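Local structure of putative rhamnosidase (Streptomyces avermitilis, 3W5M) at residues 138-143 with 290-295; 222-227 with 234-239; 90-93 with 99-102; 27-32 with 41-46; 728-733 with 762-767. The protein releases terminal non-reducing alpha-L-rhamnose from citrus flavonoids such as naringin and from gum arabic, and binds L-rhamnose through a calcium-dependent carbohydrate-binding module. One frame throughout, in Å; residues are numbered along the deposited sequence.

From the N terminus, interaction 4 comes first, closing a short loop between strands 26-32 and 40-48 of the N-terminal domain. Interaction 3 follows in series, folding the chain after strand 85-94 back along it; because strands 85-94 and 40-48 are neighbours in one sheet, the two contacts touch, with Trp93 bonded to Ser41. Interaction 1 then closes a long loop, 138-143 to 290-295, spanning most of the carbohydrate-binding module, and interaction 2 is nested inside it, joining that module's two sheets; Ile141 and Trp236 link the pair. Interaction 5, between helices 713-732 and 756-777, belongs to the catalytic barrel, some 50 Å from interaction 1 between centres. No loops cross.

Interaction 1 of 5, residues 138-143 with 290-295; sequences SSWIWF and GPWGRV
Trp140, in the short strand 139-142, lays its indole on that of Trp292, which belongs to the 290-295 segment beyond strand 282-286. Ahead of it, Ser138 fixes the start of the strand through OG, bonded to the carbonyl O of Cys238. At Trp140, CG stands anti to the carbonyl carbon (chi1 -65°), and the ring is carried over Trp292 in a face-to-face stack: the six-membered ring of Trp140 lies over the five-membered ring of Trp292, centroids 4.3 Å apart and planes tilted by 25°. Trp140 CD2 comes to 3.5 Å of Trp292 CE3. The far rim, Trp140 CZ2, also meets Trp292 CB at 3.5 Å, while Val295 CB sits at the edge of the Trp140 ring. A water takes the N-H of Trp140 NE1 at 2.9 Å and donates to Gly293 O at 2.7 Å, tying the indole to the loop backbone. Next in line, Ile141 points away, its N bonded to Trp236 O. With an alanine here in place of Trp140, the face of Trp292 would probably lose its stacked partner and the water its indole donor, leaving Trp292 freer to tilt. Trp292 NE1 bonds OD2 of Asp179, a calcium ligand, and its ring meets rhamnose-binding Trp203 edge to face, so the stack is consistent with second-shell positioning of the rhamnose site.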
# COMPACT_ATOMS: atom_id res chain seq x y z
N SER A 138 -27.41 -23.40 -18.93
CA SER A 138 -27.76 -22.63 -20.11
C SER A 138 -26.93 -23.05 -21.32
O SER A 138 -26.02 -23.90 -21.22
CB SER A 138 -27.58 -21.13 -19.85
OG SER A 138 -28.29 -20.43 -20.84
N SER A 139 -27.27 -22.48 -22.47
CA SER A 139 -26.57 -22.79 -23.71
C SER A 139 -26.15 -21.52 -24.40
O SER A 139 -26.88 -20.50 -24.35
CB SER A 139 -27.51 -23.55 -24.63
OG SER A 139 -27.82 -24.79 -24.03
N TRP A 140 -24.99 -21.56 -25.06
CA TRP A 140 -24.59 -20.50 -25.97
C TRP A 140 -25.39 -20.66 -27.24
O TRP A 140 -25.44 -21.77 -27.79
CB TRP A 140 -23.11 -20.60 -26.35
CG TRP A 140 -22.18 -20.38 -25.20
CD1 TRP A 140 -21.72 -21.31 -24.35
CD2 TRP A 140 -21.55 -19.15 -24.85
NE1 TRP A 140 -20.87 -20.74 -23.43
CE2 TRP A 140 -20.74 -19.41 -23.72
CE3 TRP A 140 -21.59 -17.84 -25.36
CZ2 TRP A 140 -19.95 -18.42 -23.10
CZ3 TRP A 140 -20.84 -16.85 -24.74
CH2 TRP A 140 -20.02 -17.15 -23.62
N ILE A 141 -26.07 -19.60 -27.68
CA ILE A 141 -26.89 -19.69 -28.88
C ILE A 141 -26.49 -18.66 -29.93
O ILE A 141 -25.84 -17.65 -29.62
CB ILE A 141 -28.42 -19.59 -28.57
CG1 ILE A 141 -28.80 -18.25 -27.94
CG2 ILE A 141 -28.84 -20.72 -27.68
CD1 ILE A 141 -30.30 -18.00 -27.99
N TRP A 142 -26.86 -18.95 -31.18
CA TRP A 142 -26.67 -18.02 -32.28
C TRP A 142 -27.76 -18.26 -33.30
O TRP A 142 -28.61 -19.12 -33.11
CB TRP A 142 -25.26 -18.23 -32.90
CG TRP A 142 -24.81 -17.11 -33.73
CD1 TRP A 142 -24.58 -17.14 -35.09
CD2 TRP A 142 -24.47 -15.79 -33.30
NE1 TRP A 142 -24.14 -15.92 -35.52
CE2 TRP A 142 -24.07 -15.06 -34.45
CE3 TRP A 142 -24.49 -15.13 -32.05
CZ2 TRP A 142 -23.69 -13.70 -34.40
CZ3 TRP A 142 -24.10 -13.78 -32.01
CH2 TRP A 142 -23.71 -13.09 -33.18
N PHE A 143 -27.73 -17.49 -34.37
CA PHE A 143 -28.56 -17.78 -35.53
C PHE A 143 -28.12 -19.13 -36.16
O PHE A 143 -26.92 -19.47 -36.13
CB PHE A 143 -28.49 -16.64 -36.55
CG PHE A 143 -29.36 -16.86 -37.75
CD1 PHE A 143 -30.72 -16.53 -37.70
CD2 PHE A 143 -28.86 -17.51 -38.88
CE1 PHE A 143 -31.54 -16.77 -38.80
CE2 PHE A 143 -29.69 -17.78 -39.97
CZ PHE A 143 -31.03 -17.40 -39.93
N GLY A 290 -17.69 -25.66 -26.30
CA GLY A 290 -17.24 -24.62 -27.24
C GLY A 290 -15.87 -24.08 -26.86
O GLY A 290 -15.19 -24.67 -26.01
N PRO A 291 -15.44 -22.98 -27.48
CA PRO A 291 -14.14 -22.42 -27.10
C PRO A 291 -14.16 -21.59 -25.82
O PRO A 291 -13.11 -21.10 -25.39
CB PRO A 291 -13.80 -21.50 -28.27
CG PRO A 291 -15.11 -21.14 -28.87
CD PRO A 291 -16.07 -22.24 -28.59
N TRP A 292 -15.34 -21.42 -25.21
CA TRP A 292 -15.51 -20.41 -24.19
C TRP A 292 -15.26 -20.89 -22.75
O TRP A 292 -15.03 -20.07 -21.86
CB TRP A 292 -16.89 -19.75 -24.31
CG TRP A 292 -17.15 -19.15 -25.66
CD1 TRP A 292 -16.55 -18.04 -26.19
CD2 TRP A 292 -18.08 -19.61 -26.64
NE1 TRP A 292 -17.04 -17.80 -27.45
CE2 TRP A 292 -18.00 -18.72 -27.74
CE3 TRP A 292 -19.01 -20.67 -26.68
CZ2 TRP A 292 -18.79 -18.87 -28.89
CZ3 TRP A 292 -19.81 -20.82 -27.83
CH2 TRP A 292 -19.68 -19.92 -28.91
N GLY A 293 -15.33 -22.22 -22.54
CA GLY A 293 -15.09 -22.85 -21.24
C GLY A 293 -16.10 -22.49 -20.16
O GLY A 293 -17.23 -22.07 -20.46
N ARG A 294 -15.67 -22.61 -18.91
CA ARG A 294 -16.59 -22.55 -17.77
C ARG A 294 -16.78 -21.13 -17.25
O ARG A 294 -16.55 -20.84 -16.07
CB ARG A 294 -16.13 -23.51 -16.66
CG ARG A 294 -16.04 -24.96 -17.11
CD ARG A 294 -15.69 -25.91 -15.96
NE ARG A 294 -16.72 -25.92 -14.90
CZ ARG A 294 -17.73 -26.79 -14.81
NH1 ARG A 294 -17.88 -27.76 -15.70
NH2 ARG A 294 -18.60 -26.69 -13.82
N VAL A 295 -17.24 -20.25 -18.14
CA VAL A 295 -17.39 -18.83 -17.87
C VAL A 295 -18.40 -18.58 -16.74
O VAL A 295 -19.47 -19.16 -16.73
CB VAL A 295 -17.81 -18.11 -19.18
CG1 VAL A 295 -18.52 -16.81 -18.89
CG2 VAL A 295 -16.59 -17.85 -20.05
O HOH W 1 -18.79 -22.57 -22.58

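Interaction 2 of 5, residues 222-227 with 234-239; sequences LAVSAS and AGWICV
Ala226 and Trp236 mark the closest approach of two strands that run in roughly opposite senses, their CA atoms 7.2 Å apart. That is too wide for backbone pairing: strand 218-227 bonds to its own neighbours at Phe159 and Ala183, strand 235-244 belongs to another sheet, and the gap is filled by side chains. The indole of Trp236 lies in it with CG in the crowded position between backbone N and carbonyl carbon (chi1 70°), its flat side turned to Val224. Both methyls of that valine rest on the ring. CG1 of Val224 makes a CH-pi contact, 3.8 Å from the centroid of the Trp236 six-membered ring and 11° off its normal, while CG2 of Val224 reaches the outer rim at Trp236 CH2, 3.6 Å away. Toward the pyrrole side, where the strands come nearest, Ala226 CB approaches Trp236 CD1 to 3.9 Å. Phe159 and Trp257 each meet the indole edge to face, and Ile141 also packs on it, so the ring is enclosed by apolar groups. A buried aromatic spanning two opposed antiparallel sheets is the core of a beta-sandwich, here the jelly-roll carbohydrate-binding module CBM67.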
# COMPACT_ATOMS: atom_id res chain seq x y z
N LEU A 222 -38.57 -11.07 -24.13
CA LEU A 222 -37.15 -10.77 -24.01
C LEU A 222 -36.65 -10.67 -25.44
O LEU A 222 -37.11 -11.42 -26.31
CB LEU A 222 -36.41 -11.92 -23.28
CG LEU A 222 -37.15 -12.44 -22.03
CD1 LEU A 222 -36.48 -13.66 -21.45
CD2 LEU A 222 -37.20 -11.32 -20.98
N ALA A 223 -35.76 -9.72 -25.68
CA ALA A 223 -35.20 -9.53 -27.01
C ALA A 223 -33.75 -9.18 -26.90
O ALA A 223 -33.33 -8.40 -26.02
CB ALA A 223 -35.99 -8.46 -27.77
N VAL A 224 -32.94 -9.71 -27.81
CA VAL A 224 -31.50 -9.54 -27.68
C VAL A 224 -31.00 -9.32 -29.09
O VAL A 224 -31.39 -10.05 -29.98
CB VAL A 224 -30.85 -10.82 -27.09
CG1 VAL A 224 -29.34 -10.80 -27.21
CG2 VAL A 224 -31.21 -10.95 -25.63
N SER A 225 -30.18 -8.29 -29.28
CA SER A 225 -29.28 -8.23 -30.46
C SER A 225 -27.89 -8.65 -30.00
O SER A 225 -27.52 -8.41 -28.86
CB SER A 225 -29.26 -6.83 -31.09
OG SER A 225 -28.72 -5.87 -30.18
N ALA A 226 -27.14 -9.34 -30.86
CA ALA A 226 -25.79 -9.73 -30.53
C ALA A 226 -24.98 -9.62 -31.80
O ALA A 226 -25.48 -9.92 -32.89
CB ALA A 226 -25.75 -11.16 -30.00
N SER A 227 -23.72 -9.20 -31.66
CA SER A 227 -22.86 -8.99 -32.82
C SER A 227 -21.55 -9.74 -32.68
O SER A 227 -20.96 -9.80 -31.59
CB SER A 227 -22.58 -7.50 -33.03
OG SER A 227 -23.82 -6.81 -33.23
N ALA A 234 -19.01 -17.24 -32.46
CA ALA A 234 -20.03 -16.31 -31.99
C ALA A 234 -21.02 -17.10 -31.20
O ALA A 234 -21.22 -18.30 -31.42
CB ALA A 234 -20.74 -15.61 -33.14
N GLY A 235 -21.63 -16.41 -30.24
CA GLY A 235 -22.68 -17.00 -29.45
C GLY A 235 -22.99 -16.10 -28.27
O GLY A 235 -22.15 -15.29 -27.86
N TRP A 236 -24.17 -16.27 -27.68
CA TRP A 236 -24.48 -15.48 -26.47
C TRP A 236 -25.25 -16.42 -25.55
O TRP A 236 -25.81 -17.42 -26.00
CB TRP A 236 -25.23 -14.16 -26.80
CG TRP A 236 -26.63 -14.34 -27.27
CD1 TRP A 236 -27.05 -14.58 -28.55
CD2 TRP A 236 -27.82 -14.35 -26.45
NE1 TRP A 236 -28.42 -14.73 -28.58
CE2 TRP A 236 -28.92 -14.58 -27.31
CE3 TRP A 236 -28.05 -14.16 -25.09
CZ2 TRP A 236 -30.24 -14.64 -26.85
CZ3 TRP A 236 -29.38 -14.22 -24.62
CH2 TRP A 236 -30.45 -14.46 -25.51
N ILE A 237 -25.21 -16.13 -24.25
CA ILE A 237 -25.77 -17.05 -23.29
C ILE A 237 -26.41 -16.23 -22.16
O ILE A 237 -25.88 -15.15 -21.79
CB ILE A 237 -24.63 -17.95 -22.74
CG1 ILE A 237 -25.18 -19.06 -21.81
CG2 ILE A 237 -23.56 -17.08 -22.04
CD1 ILE A 237 -24.16 -20.18 -21.54
N CYS A 238 -27.52 -16.71 -21.59
CA CYS A 238 -28.09 -16.00 -20.44
C CYS A 238 -28.84 -16.95 -19.52
O CYS A 238 -29.18 -18.08 -19.92
CB CYS A 238 -28.99 -14.83 -20.88
SG CYS A 238 -30.61 -15.34 -21.52
N VAL A 239 -29.05 -16.50 -18.28
CA VAL A 239 -30.05 -17.10 -17.40
C VAL A 239 -30.84 -15.97 -16.76
O VAL A 239 -30.27 -15.00 -16.27
CB VAL A 239 -29.46 -17.99 -16.26
CG1 VAL A 239 -30.59 -18.63 -15.45
CG2 VAL A 239 -28.57 -19.09 -16.82

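Interaction 3 of 5, residues 90-93 with 99-102; sequences VRVW and ASEW
Trp93 and Ala99 bridge their backbones, CA atoms 4.3 Å apart, as residues 99-102 return nearly antiparallel along strand 85-94. Ser100 carries the polar part of the contact. Its N donates to Val92 O at 2.8 Å, approaching nearly in line with the C=O although the bond bends at the hydrogen, and its OG accepts the N-H of Val92 at 3.0 Å in a bond of 168°, taking the place of a backbone carbonyl. The same OG donates to Glu101 O from a position tilted out of that carbonyl's plane, so two bonds grip the hydroxyl, one accepted and one donated, and its proton is committed. Within this fibronectin type III domain, Ala99-Ser100-Glu101-Trp102-Ser103 recalls the WSXWS box of cytokine receptors with alanine at the first tryptophan: as there, a serine hydroxyl bonds the neighbouring strand and an arginine lies on the second tryptophan. Arg91 leaves its backbone with CG between N and the carbonyl carbon (chi1 63°), then runs extended across Trp102. Arg91 CG stands 3.5 Å from the centroid of the Trp102 six-membered ring, over its face, and NE of Arg91 is 3.3 Å from Trp102 CZ2. The guanidinium lies 21° from parallel with the indole. Its NE bonds OE1 of Gln44, and a water in its plane accepts from NH1 at 3.0 Å and donates to Ser100 O. At the other end, the methyl of Ala99 sits over a face of Trp93, CB 3.5 Å from NE1; Trp93 also receives Lys64 as a cation-pi partner.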
# COMPACT_ATOMS: atom_id res chain seq x y z
N VAL A 90 13.65 -0.90 32.65
CA VAL A 90 15.10 -0.85 32.46
C VAL A 90 15.66 0.35 33.25
O VAL A 90 14.95 1.34 33.52
CB VAL A 90 15.47 -0.75 30.95
CG1 VAL A 90 14.92 0.52 30.31
CG2 VAL A 90 16.96 -0.85 30.73
N ARG A 91 16.92 0.24 33.62
CA ARG A 91 17.68 1.35 34.19
C ARG A 91 19.06 1.26 33.61
O ARG A 91 19.48 0.20 33.13
CB ARG A 91 17.73 1.31 35.73
CG ARG A 91 18.43 0.10 36.32
CD ARG A 91 18.82 0.40 37.76
NE ARG A 91 19.35 -0.78 38.43
CZ ARG A 91 19.54 -0.86 39.74
NH1 ARG A 91 19.24 0.18 40.51
NH2 ARG A 91 20.04 -1.98 40.27
N VAL A 92 19.75 2.39 33.58
CA VAL A 92 21.07 2.44 32.98
C VAL A 92 22.03 3.16 33.91
O VAL A 92 21.61 3.89 34.83
CB VAL A 92 21.03 3.21 31.64
CG1 VAL A 92 20.09 2.56 30.64
CG2 VAL A 92 20.63 4.66 31.88
N TRP A 93 23.31 2.98 33.62
CA TRP A 93 24.40 3.68 34.28
C TRP A 93 25.09 4.58 33.25
O TRP A 93 25.47 4.12 32.16
CB TRP A 93 25.40 2.66 34.85
CG TRP A 93 24.85 1.91 36.05
CD1 TRP A 93 25.13 2.16 37.38
CD2 TRP A 93 23.92 0.80 36.04
NE1 TRP A 93 24.43 1.28 38.18
CE2 TRP A 93 23.68 0.44 37.39
CE3 TRP A 93 23.27 0.08 35.03
CZ2 TRP A 93 22.81 -0.61 37.74
CZ3 TRP A 93 22.41 -0.95 35.38
CH2 TRP A 93 22.20 -1.30 36.72
N ALA A 99 23.37 5.46 38.39
CA ALA A 99 22.22 4.74 37.85
C ALA A 99 21.02 5.66 37.71
O ALA A 99 20.85 6.59 38.48
CB ALA A 99 21.88 3.57 38.76
N SER A 100 20.17 5.38 36.73
CA SER A 100 18.96 6.17 36.55
C SER A 100 17.87 5.61 37.44
O SER A 100 18.05 4.58 38.06
CB SER A 100 18.49 6.06 35.09
OG SER A 100 18.18 4.71 34.78
N GLU A 101 16.72 6.28 37.47
CA GLU A 101 15.51 5.63 37.99
C GLU A 101 15.23 4.40 37.12
O GLU A 101 15.74 4.31 35.99
CB GLU A 101 14.28 6.56 37.87
CG GLU A 101 14.45 7.98 38.40
CD GLU A 101 14.17 8.07 39.88
OE1 GLU A 101 14.58 7.14 40.61
OE2 GLU A 101 13.57 9.09 40.31
N TRP A 102 14.45 3.45 37.64
CA TRP A 102 13.90 2.41 36.78
C TRP A 102 12.87 3.09 35.92
O TRP A 102 12.14 3.99 36.41
CB TRP A 102 13.26 1.28 37.60
CG TRP A 102 14.28 0.36 38.24
CD1 TRP A 102 14.78 0.45 39.51
CD2 TRP A 102 14.92 -0.78 37.64
NE1 TRP A 102 15.68 -0.56 39.74
CE2 TRP A 102 15.79 -1.33 38.60
CE3 TRP A 102 14.83 -1.38 36.37
CZ2 TRP A 102 16.56 -2.47 38.35
CZ3 TRP A 102 15.61 -2.51 36.11
CH2 TRP A 102 16.47 -3.04 37.10
O HOH W 2 17.88 2.78 40.17

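Interaction 4 of 5, residues 27-32 with 41-46; sequences LSWPMA and SAYQVR
Trp29 drives its six-membered ring against Tyr43 and Val45 in the core of the fibronectin type III sandwich, where strand 26-32 of one sheet faces strand 40-48 of the other. The backbones stay apart, with CA atoms of Trp29 and Tyr43 separated by 9.8 Å, and side chains do all the bridging. Packing is tightest at the base of the tyrosine: Trp29 CZ2 comes down over the ring face to 3.5 Å from Tyr43 CG, the two planes inclined at 50°. With CG of Trp29 between backbone N and carbonyl carbon (chi1 47°), the benzo side reaches across the interface, and NE1 bonds OE1 of Gln40. The contact thins toward the partly exposed side, where Tyr43 CE1 is already 4.2 Å from Trp29 CH2 and the hydroxyl end extends beyond the indole. Replacing Trp29 by a leucine would probably leave the Gln40 oxygen without its indole N-H and open a gap beside the Tyr43 face. Val90 and Val92 of strand 85-94 also pack on the indole. On the buried side, Val45 presents both methyls: CG2 meets Trp29 CZ3 at 3.9 Å, while CG1 touches CD1 of Leu27 at 3.8 Å.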
# COMPACT_ATOMS: atom_id res chain seq x y z
N LEU A 27 14.18 -4.55 22.61
CA LEU A 27 13.80 -3.50 23.55
C LEU A 27 14.63 -2.25 23.28
O LEU A 27 15.83 -2.36 22.94
CB LEU A 27 14.08 -4.01 24.98
CG LEU A 27 13.40 -5.33 25.38
CD1 LEU A 27 13.88 -5.74 26.77
CD2 LEU A 27 11.90 -5.15 25.37
N SER A 28 14.03 -1.07 23.43
CA SER A 28 14.74 0.19 23.21
C SER A 28 14.45 1.18 24.33
O SER A 28 13.31 1.23 24.83
CB SER A 28 14.34 0.83 21.88
OG SER A 28 14.80 0.05 20.76
N TRP A 29 15.45 1.96 24.71
CA TRP A 29 15.28 2.98 25.77
C TRP A 29 15.93 4.33 25.43
O TRP A 29 17.05 4.61 25.84
CB TRP A 29 15.69 2.45 27.16
CG TRP A 29 17.02 1.71 27.23
CD1 TRP A 29 18.25 2.26 27.45
CD2 TRP A 29 17.23 0.30 27.10
NE1 TRP A 29 19.21 1.27 27.45
CE2 TRP A 29 18.61 0.06 27.24
CE3 TRP A 29 16.37 -0.79 26.86
CZ2 TRP A 29 19.17 -1.21 27.17
CZ3 TRP A 29 16.92 -2.07 26.83
CH2 TRP A 29 18.32 -2.27 26.96
N PRO A 30 15.20 5.16 24.67
CA PRO A 30 15.69 6.53 24.49
C PRO A 30 15.90 7.15 25.88
O PRO A 30 15.15 6.86 26.83
CB PRO A 30 14.53 7.23 23.76
CG PRO A 30 13.65 6.14 23.22
CD PRO A 30 13.85 4.96 24.13
N MET A 31 16.94 7.96 26.03
CA MET A 31 17.19 8.61 27.32
C MET A 31 17.18 10.13 27.16
O MET A 31 17.42 10.65 26.08
CB MET A 31 18.51 8.13 27.90
CG MET A 31 18.50 6.68 28.41
SD MET A 31 20.19 6.00 28.39
CE MET A 31 20.42 5.70 26.64
N ALA A 32 16.90 10.84 28.25
CA ALA A 32 16.91 12.31 28.23
C ALA A 32 17.77 12.84 29.36
O ALA A 32 17.82 12.25 30.44
CB ALA A 32 15.50 12.87 28.34
N SER A 41 27.11 3.35 30.00
CA SER A 41 28.13 2.33 30.26
C SER A 41 27.52 0.96 30.53
O SER A 41 28.16 -0.06 30.25
CB SER A 41 29.07 2.73 31.43
OG SER A 41 28.34 3.09 32.60
N ALA A 42 26.30 0.93 31.07
CA ALA A 42 25.67 -0.34 31.42
C ALA A 42 24.16 -0.24 31.41
O ALA A 42 23.64 0.87 31.50
CB ALA A 42 26.15 -0.80 32.81
N TYR A 43 23.47 -1.37 31.32
CA TYR A 43 22.01 -1.39 31.47
C TYR A 43 21.59 -2.61 32.27
O TYR A 43 22.35 -3.55 32.41
CB TYR A 43 21.30 -1.41 30.11
CG TYR A 43 21.55 -2.67 29.29
CD1 TYR A 43 20.76 -3.81 29.48
CD2 TYR A 43 22.55 -2.72 28.31
CE1 TYR A 43 20.96 -4.97 28.74
CE2 TYR A 43 22.76 -3.88 27.56
CZ TYR A 43 21.97 -5.00 27.80
OH TYR A 43 22.14 -6.16 27.06
N GLN A 44 20.36 -2.59 32.75
CA GLN A 44 19.79 -3.75 33.39
C GLN A 44 18.33 -3.81 33.08
O GLN A 44 17.60 -2.85 33.37
CB GLN A 44 19.97 -3.68 34.92
CG GLN A 44 19.21 -4.75 35.70
CD GLN A 44 19.45 -4.66 37.20
OE1 GLN A 44 19.88 -3.63 37.71
NE2 GLN A 44 19.14 -5.75 37.92
N VAL A 45 17.89 -4.95 32.55
CA VAL A 45 16.49 -5.15 32.22
C VAL A 45 15.84 -6.16 33.15
O VAL A 45 16.41 -7.20 33.43
CB VAL A 45 16.31 -5.61 30.75
CG1 VAL A 45 14.85 -5.95 30.47
CG2 VAL A 45 16.87 -4.57 29.79
N ARG A 46 14.65 -5.84 33.62
CA ARG A 46 13.86 -6.82 34.37
C ARG A 46 12.54 -7.04 33.69
O ARG A 46 11.97 -6.09 33.17
CB ARG A 46 13.59 -6.33 35.77
CG ARG A 46 14.81 -6.24 36.65
CD ARG A 46 14.37 -5.60 37.94
NE ARG A 46 15.37 -5.78 38.98
CZ ARG A 46 15.28 -5.23 40.19
NH1 ARG A 46 14.25 -4.45 40.51
NH2 ARG A 46 16.25 -5.45 41.06

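Interaction 5 of 5, residues 728-733 with 762-767; sequences RYLEKH and AYFAHS
In the (alpha/alpha)6 barrel of the catalytic domain, Phe764 of helix 756-777 inserts its ring against Leu730 and Glu731, near the C-terminal end of helix 713-732. The two helical segments run in roughly opposite senses, and the CA atoms of Leu730 and Phe764 are 6.9 Å apart. Phe764 reaches over with CG anti to its own N (chi1 179°), directing the ring at the other helix's backbone rather than alongside its own. Leu730 CB packs on the near rim, 3.6 Å from Phe764 CE1, and one branch methyl, Leu730 CD1, lies 3.7 Å from Phe764 CD1. The carbonyl group of Leu730 lies over one face of the ring, and the far tip, Phe764 CZ, comes within 3.7 Å of Glu731 N. Of the Glu731 side chain, CB alone comes near, 4.1 Å from Phe764 CZ; the extended chain then leads the carboxylate away on the exposed side. The ring thus meets backbone atoms of the neighbouring helix as well as the leucine side chain. Ile792 of helix 783-800 also touches Phe764, bringing a third helix to the ring. Leu730 lies about 10 Å from Trp695, which binds rhamnose, between side chains. Apolar packing of successive antiparallel helices in this way is typical of the six-hairpin glycosidase barrel of family GH78.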
# COMPACT_ATOMS: atom_id res chain seq x y z
N ARG A 728 24.46 -14.64 -6.86
CA ARG A 728 24.74 -15.89 -7.57
C ARG A 728 23.93 -15.95 -8.87
O ARG A 728 24.48 -16.29 -9.94
CB ARG A 728 24.49 -17.09 -6.67
CG ARG A 728 24.42 -18.42 -7.39
CD ARG A 728 24.01 -19.50 -6.41
NE ARG A 728 25.08 -19.80 -5.46
CZ ARG A 728 24.92 -20.55 -4.37
NH1 ARG A 728 23.72 -21.06 -4.10
NH2 ARG A 728 25.95 -20.80 -3.56
N TYR A 729 22.65 -15.58 -8.79
CA TYR A 729 21.82 -15.41 -9.97
C TYR A 729 22.42 -14.41 -10.95
O TYR A 729 22.46 -14.67 -12.15
CB TYR A 729 20.38 -14.95 -9.58
CG TYR A 729 19.57 -14.50 -10.78
CD1 TYR A 729 18.81 -15.41 -11.52
CD2 TYR A 729 19.58 -13.16 -11.19
CE1 TYR A 729 18.09 -15.00 -12.64
CE2 TYR A 729 18.83 -12.74 -12.28
CZ TYR A 729 18.11 -13.66 -13.00
OH TYR A 729 17.41 -13.22 -14.09
N LEU A 730 22.89 -13.28 -10.45
CA LEU A 730 23.38 -12.22 -11.32
C LEU A 730 24.69 -12.61 -12.01
O LEU A 730 24.92 -12.26 -13.16
CB LEU A 730 23.59 -10.93 -10.54
CG LEU A 730 22.31 -10.18 -10.10
CD1 LEU A 730 22.71 -9.04 -9.18
CD2 LEU A 730 21.48 -9.66 -11.29
N GLU A 731 25.54 -13.33 -11.30
CA GLU A 731 26.80 -13.82 -11.89
C GLU A 731 26.53 -14.84 -12.98
O GLU A 731 27.18 -14.82 -14.03
CB GLU A 731 27.72 -14.40 -10.82
CG GLU A 731 28.99 -15.02 -11.37
CD GLU A 731 30.15 -14.98 -10.38
OE1 GLU A 731 29.93 -15.23 -9.17
OE2 GLU A 731 31.30 -14.72 -10.83
N LYS A 732 25.57 -15.73 -12.75
CA LYS A 732 25.18 -16.72 -13.76
C LYS A 732 24.63 -16.04 -15.03
O LYS A 732 24.92 -16.46 -16.15
CB LYS A 732 24.17 -17.69 -13.18
CG LYS A 732 23.88 -18.88 -14.08
CD LYS A 732 22.76 -19.74 -13.51
CE LYS A 732 22.44 -20.90 -14.44
NZ LYS A 732 21.06 -21.38 -14.20
N HIS A 733 23.84 -14.98 -14.84
CA HIS A 733 23.28 -14.20 -15.95
C HIS A 733 24.10 -12.95 -16.31
O HIS A 733 23.59 -11.81 -16.33
CB HIS A 733 21.80 -13.89 -15.66
CG HIS A 733 20.99 -15.13 -15.45
ND1 HIS A 733 20.17 -15.65 -16.43
CD2 HIS A 733 20.94 -16.00 -14.42
CE1 HIS A 733 19.61 -16.76 -15.99
NE2 HIS A 733 20.06 -17.00 -14.77
N ALA A 762 26.18 -1.70 -13.43
CA ALA A 762 26.38 -0.81 -12.29
C ALA A 762 25.63 -1.34 -11.05
O ALA A 762 26.19 -1.44 -9.94
CB ALA A 762 25.94 0.60 -12.63
N TYR A 763 24.39 -1.75 -11.26
CA TYR A 763 23.60 -2.31 -10.15
C TYR A 763 24.13 -3.64 -9.58
O TYR A 763 24.08 -3.86 -8.36
CB TYR A 763 22.10 -2.35 -10.49
CG TYR A 763 21.36 -1.22 -9.80
CD1 TYR A 763 21.04 -1.32 -8.44
CD2 TYR A 763 21.00 -0.05 -10.47
CE1 TYR A 763 20.40 -0.30 -7.78
CE2 TYR A 763 20.34 0.99 -9.81
CZ TYR A 763 20.02 0.84 -8.46
OH TYR A 763 19.37 1.84 -7.73
N PHE A 764 24.68 -4.48 -10.46
CA PHE A 764 25.31 -5.73 -10.07
C PHE A 764 26.49 -5.47 -9.11
O PHE A 764 26.57 -6.06 -8.02
CB PHE A 764 25.74 -6.49 -11.36
CG PHE A 764 26.43 -7.83 -11.14
CD1 PHE A 764 26.27 -8.59 -9.98
CD2 PHE A 764 27.24 -8.35 -12.15
CE1 PHE A 764 26.90 -9.81 -9.83
CE2 PHE A 764 27.87 -9.58 -12.00
CZ PHE A 764 27.70 -10.32 -10.84
N ALA A 765 27.40 -4.58 -9.52
CA ALA A 765 28.52 -4.15 -8.68
C ALA A 765 28.05 -3.58 -7.35
O ALA A 765 28.60 -3.94 -6.31
CB ALA A 765 29.35 -3.10 -9.40
N HIS A 766 27.06 -2.69 -7.40
CA HIS A 766 26.57 -2.03 -6.19
C HIS A 766 26.00 -3.04 -5.20
O HIS A 766 26.20 -2.91 -3.97
CB HIS A 766 25.49 -0.99 -6.54
CG HIS A 766 25.07 -0.14 -5.38
ND1 HIS A 766 25.95 0.65 -4.67
CD2 HIS A 766 23.85 0.06 -4.82
CE1 HIS A 766 25.29 1.30 -3.72
NE2 HIS A 766 24.02 0.96 -3.79
N SER A 767 25.25 -4.02 -5.72
CA SER A 767 24.75 -5.11 -4.88
C SER A 767 25.89 -5.92 -4.24
O SER A 767 25.80 -6.28 -3.07
CB SER A 767 23.80 -6.01 -5.65
OG SER A 767 22.57 -5.34 -5.79